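Local coordinates for cysteine desulfurase (Elizabethkingia anophelis NUHP1, PDB 5VPR), which probably catalyses the pyridoxal 5'-phosphate-dependent removal of sulfur from L-cysteine, passing it to a sulfur carrier and leaving L-alanine, at residues Val32-Ala37 and Ala388-Tyr393; His313-Tyr318 and Asn394-Ile399. All blocks are in the same frame, centred on the assembly; numbering follows the deposited sequence.

Interaction 1. Residues Val32-Ala37 and Ala388-Tyr393; sequences VYLDNA and ASFAVY
With CG anti to its own carbonyl carbon (chi1 -65°), Asn36 sends its amide across to the backbone of Ser389, while Ser389 holds OG between its backbone N and carbonyl carbon (chi1 50°), which points OG at the backbone N of Ala37. Asn36 ND2 donates to Ser389 O at 2.8 Å, with the acceptor close to the amide plane, and also to Tyr33 O of its own segment at 3.2 Å, so both bonds fix the rotation of the amide. Tyr393 OH, arriving from the opposite direction, lies 2.3 Å from Asn36 OD1, a doubtfully short distance, and also bonds to Gln41 N. Ser389 OG takes the N-H of Ala37 almost straight, at 2.9 Å (178°), and a water joins OG to Asp35 OD1, itself salt-bridged to Arg387. Beside these, Ser389 N donates to Leu34 O at 2.9 Å, within a single beta bridge between Asp35 and Ser389. Leu34 CD2 touches the Phe390 ring at CD1, 3.8 Å away. The contact thus ties the end of strand 29-33, paired with strand 364-365, to the edge strand 386-389 of another small sheet; helix 396-413 packs on Leu34 and Phe390, and helix 305-324 on Phe390.

Interaction 2. Residues His313-Tyr318 and Asn394-Ile399; sequences HALLEY and NTFEEI
Leu315 reaches from helix 305-324 into the start of helix 396-413, and each carbon beyond its backbone has a partner there or leads to one. Leu315 CB lies 4.0 Å from Ile399 CD1. From CB the chain runs to CG, anti to the carbonyl carbon (chi1 -69°), where it forks. One branch, Leu315 CD1, comes to 3.6 Å from Asn394 O and also meets Asn394 CB; the side chains lie nearly perpendicular. The other, Leu315 CD2, rests over one face of the Phe396 ring in a CH-pi contact, 4.1 Å from the ring centroid, and touches Ile399 CD1 as well. That isoleucine methyl also presses on the backbone of the facing helix, at Leu315 O.

Residues 394-399 lead into the last helix, with Thr395 at its N-cap, and Thr395 and Glu398 form a capping box: Glu398 N donates to Thr395 OG1 at 2.9 Å, and Thr395 N returns a bond to Glu398 OE1. Asn394 ND2 reaches the same carboxylate oxygen from the opposite face of its plane. OE1 is therefore gripped by two N-H groups, and OE2 is salt-bridged to Arg16 of helix 12-17, interactions that would be expected to favour the charged carboxylate. Asn394 O is hydrogen-bonded to His311 NE2 of helix 305-324.

One turn on from Leu315, Tyr318 has CG anti to its backbone N (chi1 -178°), which extends the ring toward the other helix. Phe396 turns its edge to the face of Tyr318 in an offset edge-to-face pair, centroids 5.4 Å apart and planes at 88°. Phe396 CZ then meets Ala314 CB at 3.8 Å. Ile399 and Tyr318 run alongside one another, pointing opposite ways, Ile399 CG2 lying 3.6 Å from Tyr318 CD1, while the Tyr318 hydroxyl bonds to Asp400.

Interaction 1 is a buried contact held mainly by hydrogen bonds between loop and strand ends; interaction 2, farther from the centre of the chain and only partly buried, joins two helices through apolar and aromatic side chains. Residues 313-318 and 394-399 share no direct hydrogen bond, and the capping bonds lie within 394-399. Residues 388-393 lead directly into 394-399, so strand 386-389 and helix 396-413 are successive elements engaged in turn. Asn394 marks the junction: its ND2 probably bonds to Tyr33 O, and its OD1 accepts from Ala391 N. On the apolar side, Phe390 packs on both Leu315 and Ile399, so one ring of interaction 1 touches both helices of interaction 2.

Interaction 1. Residues Val32-Ala37 and Ala388-Tyr393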
loop_
_atom_site.group_PDB
_atom_site.type_symbol
_atom_site.label_atom_id
_atom_site.label_comp_id
_atom_site.label_asym_id
_atom_site.label_seq_id
_atom_site.Cartn_x
_atom_site.Cartn_y
_atom_site.Cartn_z
ATOM N N VAL A 32 -4.018 -19.359 -8.872
ATOM C CA VAL A 32 -2.692 -18.756 -8.830
ATOM C C VAL A 32 -2.931 -17.259 -8.712
ATOM O O VAL A 32 -3.154 -16.575 -9.718
ATOM C CB VAL A 32 -1.850 -19.089 -10.064
ATOM C CG1 VAL A 32 -0.489 -18.389 -9.980
ATOM C CG2 VAL A 32 -1.692 -20.621 -10.219
ATOM N N TYR A 33 -2.911 -16.749 -7.483
ATOM C CA TYR A 33 -3.350 -15.381 -7.215
ATOM C C TYR A 33 -2.138 -14.460 -7.283
ATOM O O TYR A 33 -1.319 -14.422 -6.354
ATOM C CB TYR A 33 -4.038 -15.288 -5.861
ATOM C CG TYR A 33 -4.621 -13.918 -5.643
ATOM C CD1 TYR A 33 -5.795 -13.543 -6.294
ATOM C CD2 TYR A 33 -3.981 -12.981 -4.832
ATOM C CE1 TYR A 33 -6.341 -12.263 -6.121
ATOM C CE2 TYR A 33 -4.519 -11.681 -4.652
ATOM C CZ TYR A 33 -5.709 -11.341 -5.306
ATOM O OH TYR A 33 -6.285 -10.084 -5.164
ATOM N N LEU A 34 -2.020 -13.720 -8.387
ATOM C CA LEU A 34 -0.923 -12.775 -8.604
ATOM C C LEU A 34 -1.451 -11.366 -8.857
ATOM O O LEU A 34 -0.938 -10.627 -9.703
ATOM C CB LEU A 34 -0.033 -13.233 -9.761
ATOM C CG LEU A 34 0.510 -14.656 -9.621
ATOM C CD1 LEU A 34 1.158 -15.110 -10.923
ATOM C CD2 LEU A 34 1.493 -14.739 -8.462
ATOM N N ASP A 35 -2.491 -10.978 -8.128
ATOM C CA ASP A 35 -3.063 -9.643 -8.210
ATOM C C ASP A 35 -2.999 -8.972 -6.841
ATOM O O ASP A 35 -3.918 -8.258 -6.417
ATOM C CB ASP A 35 -4.496 -9.705 -8.732
ATOM C CG ASP A 35 -5.009 -8.354 -9.199
ATOM O OD1 ASP A 35 -4.188 -7.484 -9.559
ATOM O OD2 ASP A 35 -6.243 -8.164 -9.196
ATOM N N ASN A 36 -1.906 -9.229 -6.127
ATOM C CA ASN A 36 -1.802 -8.799 -4.736
ATOM C C ASN A 36 -1.701 -7.286 -4.594
ATOM O O ASN A 36 -2.113 -6.751 -3.564
ATOM C CB ASN A 36 -0.619 -9.502 -4.073
ATOM C CG ASN A 36 -0.852 -10.989 -3.997
ATOM O OD1 ASN A 36 -1.642 -11.449 -3.163
ATOM N ND2 ASN A 36 -0.222 -11.749 -4.903
ATOM N N ALA A 37 -1.180 -6.583 -5.606
ATOM C CA ALA A 37 -1.155 -5.124 -5.552
ATOM C C ALA A 37 -2.557 -4.537 -5.611
ATOM O O ALA A 37 -2.749 -3.389 -5.209
ATOM C CB ALA A 37 -0.315 -4.542 -6.693
ATOM N N ALA A 388 1.597 -8.681 -12.962
ATOM C CA ALA A 388 1.654 -9.743 -11.964
ATOM C C ALA A 388 2.286 -9.169 -10.705
ATOM O O ALA A 388 3.301 -8.476 -10.787
ATOM C CB ALA A 388 2.457 -10.940 -12.472
ATOM N N SER A 389 1.684 -9.442 -9.550
ATOM C CA SER A 389 2.162 -8.869 -8.299
ATOM C C SER A 389 2.137 -9.935 -7.215
ATOM O O SER A 389 1.206 -10.747 -7.144
ATOM C CB SER A 389 1.329 -7.629 -7.875
ATOM O OG SER A 389 -0.076 -7.883 -7.904
ATOM N N PHE A 390 3.158 -9.909 -6.361
ATOM C CA PHE A 390 3.449 -10.994 -5.439
ATOM C C PHE A 390 3.161 -10.611 -3.994
ATOM O O PHE A 390 3.259 -9.440 -3.600
ATOM C CB PHE A 390 4.908 -11.430 -5.593
ATOM C CG PHE A 390 5.258 -11.818 -6.996
ATOM C CD1 PHE A 390 4.743 -12.981 -7.549
ATOM C CD2 PHE A 390 6.068 -11.014 -7.775
ATOM C CE1 PHE A 390 5.041 -13.347 -8.848
ATOM C CE2 PHE A 390 6.379 -11.381 -9.077
ATOM C CZ PHE A 390 5.859 -12.547 -9.612
ATOM N N ALA A 391 2.779 -11.623 -3.217
ATOM C CA ALA A 391 2.660 -11.551 -1.767
ATOM C C ALA A 391 3.462 -12.709 -1.180
ATOM O O ALA A 391 4.083 -13.489 -1.909
ATOM C CB ALA A 391 1.191 -11.582 -1.313
ATOM N N VAL A 392 3.432 -12.834 0.148
ATOM C CA VAL A 392 4.354 -13.744 0.826
ATOM C C VAL A 392 4.041 -15.203 0.520
ATOM O O VAL A 392 4.932 -16.056 0.588
ATOM C CB VAL A 392 4.328 -13.470 2.340
ATOM C CG1 VAL A 392 2.975 -13.880 2.939
ATOM C CG2 VAL A 392 5.482 -14.183 3.029
ATOM N N TYR A 393 2.795 -15.526 0.171
ATOM C CA TYR A 393 2.396 -16.912 -0.023
ATOM C C TYR A 393 2.644 -17.417 -1.443
ATOM O O TYR A 393 2.423 -18.604 -1.707
ATOM C CB TYR A 393 0.911 -17.089 0.337
ATOM C CG TYR A 393 0.036 -15.941 -0.113
ATOM C CD1 TYR A 393 -0.597 -15.120 0.818
ATOM C CD2 TYR A 393 -0.148 -15.666 -1.467
ATOM C CE1 TYR A 393 -1.399 -14.053 0.417
ATOM C CE2 TYR A 393 -0.950 -14.603 -1.884
ATOM C CZ TYR A 393 -1.567 -13.796 -0.932
ATOM O OH TYR A 393 -2.350 -12.727 -1.328
HETATM O O HOH W 1 -1.286 -7.343 -10.273
#

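Interaction 2. Residues His313-Tyr318 and Asn394-Ile399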
loop_
_atom_site.group_PDB
_atom_site.type_symbol
_atom_site.label_atom_id
_atom_site.label_comp_id
_atom_site.label_asym_id
_atom_site.label_seq_id
_atom_site.Cartn_x
_atom_site.Cartn_y
_atom_site.Cartn_z
ATOM N N HIS A 313 11.552 -10.478 -3.077
ATOM C CA HIS A 313 12.591 -10.077 -4.010
ATOM C C HIS A 313 13.054 -11.256 -4.865
ATOM O O HIS A 313 13.362 -11.083 -6.052
ATOM C CB HIS A 313 13.759 -9.463 -3.243
ATOM C CG HIS A 313 14.927 -9.110 -4.108
ATOM N ND1 HIS A 313 15.862 -10.039 -4.511
ATOM C CD2 HIS A 313 15.312 -7.930 -4.648
ATOM C CE1 HIS A 313 16.773 -9.446 -5.262
ATOM N NE2 HIS A 313 16.463 -8.165 -5.359
ATOM N N ALA A 314 13.102 -12.461 -4.294
ATOM C CA ALA A 314 13.503 -13.617 -5.094
ATOM C C ALA A 314 12.407 -14.012 -6.084
ATOM O O ALA A 314 12.700 -14.421 -7.215
ATOM C CB ALA A 314 13.865 -14.784 -4.179
ATOM N N LEU A 315 11.139 -13.893 -5.680
ATOM C CA LEU A 315 10.036 -14.144 -6.609
ATOM C C LEU A 315 10.107 -13.193 -7.793
ATOM O O LEU A 315 9.970 -13.603 -8.951
ATOM C CB LEU A 315 8.698 -13.986 -5.889
ATOM C CG LEU A 315 8.333 -15.035 -4.841
ATOM C CD1 LEU A 315 7.037 -14.636 -4.140
ATOM C CD2 LEU A 315 8.188 -16.398 -5.495
ATOM N N LEU A 316 10.348 -11.915 -7.511
ATOM C CA LEU A 316 10.376 -10.894 -8.547
ATOM C C LEU A 316 11.505 -11.147 -9.535
ATOM O O LEU A 316 11.292 -11.145 -10.754
ATOM C CB LEU A 316 10.518 -9.519 -7.891
ATOM C CG LEU A 316 10.462 -8.274 -8.771
ATOM C CD1 LEU A 316 9.125 -8.218 -9.417
ATOM C CD2 LEU A 316 10.680 -7.010 -7.949
ATOM N N GLU A 317 12.717 -11.378 -9.029
ATOM C CA GLU A 317 13.847 -11.636 -9.919
ATOM C C GLU A 317 13.597 -12.867 -10.785
ATOM O O GLU A 317 13.878 -12.859 -11.991
ATOM C CB GLU A 317 15.128 -11.802 -9.102
ATOM N N TYR A 318 13.068 -13.935 -10.186
ATOM C CA TYR A 318 12.812 -15.162 -10.934
ATOM C C TYR A 318 11.761 -14.933 -12.014
ATOM O O TYR A 318 11.945 -15.330 -13.170
ATOM C CB TYR A 318 12.371 -16.269 -9.973
ATOM C CG TYR A 318 12.112 -17.604 -10.630
ATOM C CD1 TYR A 318 10.820 -18.124 -10.731
ATOM C CD2 TYR A 318 13.161 -18.350 -11.149
ATOM C CE1 TYR A 318 10.595 -19.364 -11.335
ATOM C CE2 TYR A 318 12.945 -19.564 -11.743
ATOM C CZ TYR A 318 11.670 -20.069 -11.838
ATOM O OH TYR A 318 11.494 -21.291 -12.444
ATOM N N ASN A 394 3.091 -16.558 -2.356
ATOM C CA ASN A 394 3.319 -17.000 -3.724
ATOM C C ASN A 394 4.615 -17.808 -3.822
ATOM O O ASN A 394 5.526 -17.673 -2.996
ATOM C CB ASN A 394 3.341 -15.803 -4.668
ATOM C CG ASN A 394 1.988 -15.134 -4.775
ATOM O OD1 ASN A 394 1.867 -13.910 -4.653
ATOM N ND2 ASN A 394 0.953 -15.938 -5.003
ATOM N N THR A 395 4.686 -18.670 -4.841
ATOM C CA THR A 395 5.761 -19.640 -4.965
ATOM C C THR A 395 6.439 -19.554 -6.331
ATOM O O THR A 395 5.880 -19.044 -7.305
ATOM C CB THR A 395 5.249 -21.079 -4.767
ATOM O OG1 THR A 395 4.433 -21.440 -5.885
ATOM C CG2 THR A 395 4.434 -21.200 -3.494
ATOM N N PHE A 396 7.660 -20.086 -6.399
ATOM C CA PHE A 396 8.321 -20.207 -7.694
ATOM C C PHE A 396 7.537 -21.131 -8.626
ATOM O O PHE A 396 7.465 -20.886 -9.836
ATOM C CB PHE A 396 9.757 -20.698 -7.504
ATOM C CG PHE A 396 10.595 -19.775 -6.670
ATOM C CD1 PHE A 396 11.069 -18.583 -7.200
ATOM C CD2 PHE A 396 10.895 -20.086 -5.352
ATOM C CE1 PHE A 396 11.834 -17.719 -6.434
ATOM C CE2 PHE A 396 11.657 -19.223 -4.574
ATOM C CZ PHE A 396 12.128 -18.040 -5.117
ATOM N N GLU A 397 6.926 -22.186 -8.080
ATOM C CA GLU A 397 6.095 -23.053 -8.912
ATOM C C GLU A 397 4.945 -22.273 -9.539
ATOM O O GLU A 397 4.561 -22.532 -10.688
ATOM C CB GLU A 397 5.568 -24.234 -8.094
ATOM N N GLU A 398 4.400 -21.291 -8.814
ATOM C CA GLU A 398 3.325 -20.488 -9.388
ATOM C C GLU A 398 3.835 -19.592 -10.510
ATOM O O GLU A 398 3.111 -19.349 -11.483
ATOM C CB GLU A 398 2.649 -19.649 -8.307
ATOM C CG GLU A 398 1.739 -20.446 -7.387
ATOM C CD GLU A 398 1.158 -19.588 -6.275
ATOM O OE1 GLU A 398 1.793 -18.567 -5.923
ATOM O OE2 GLU A 398 0.073 -19.934 -5.751
ATOM N N ILE A 399 5.073 -19.099 -10.399
ATOM C CA ILE A 399 5.632 -18.277 -11.468
ATOM C C ILE A 399 5.821 -19.097 -12.744
ATOM O O ILE A 399 5.585 -18.603 -13.852
ATOM C CB ILE A 399 6.944 -17.620 -11.003
ATOM C CG1 ILE A 399 6.630 -16.566 -9.922
ATOM C CG2 ILE A 399 7.662 -17.021 -12.179
ATOM C CD1 ILE A 399 7.857 -16.004 -9.215
#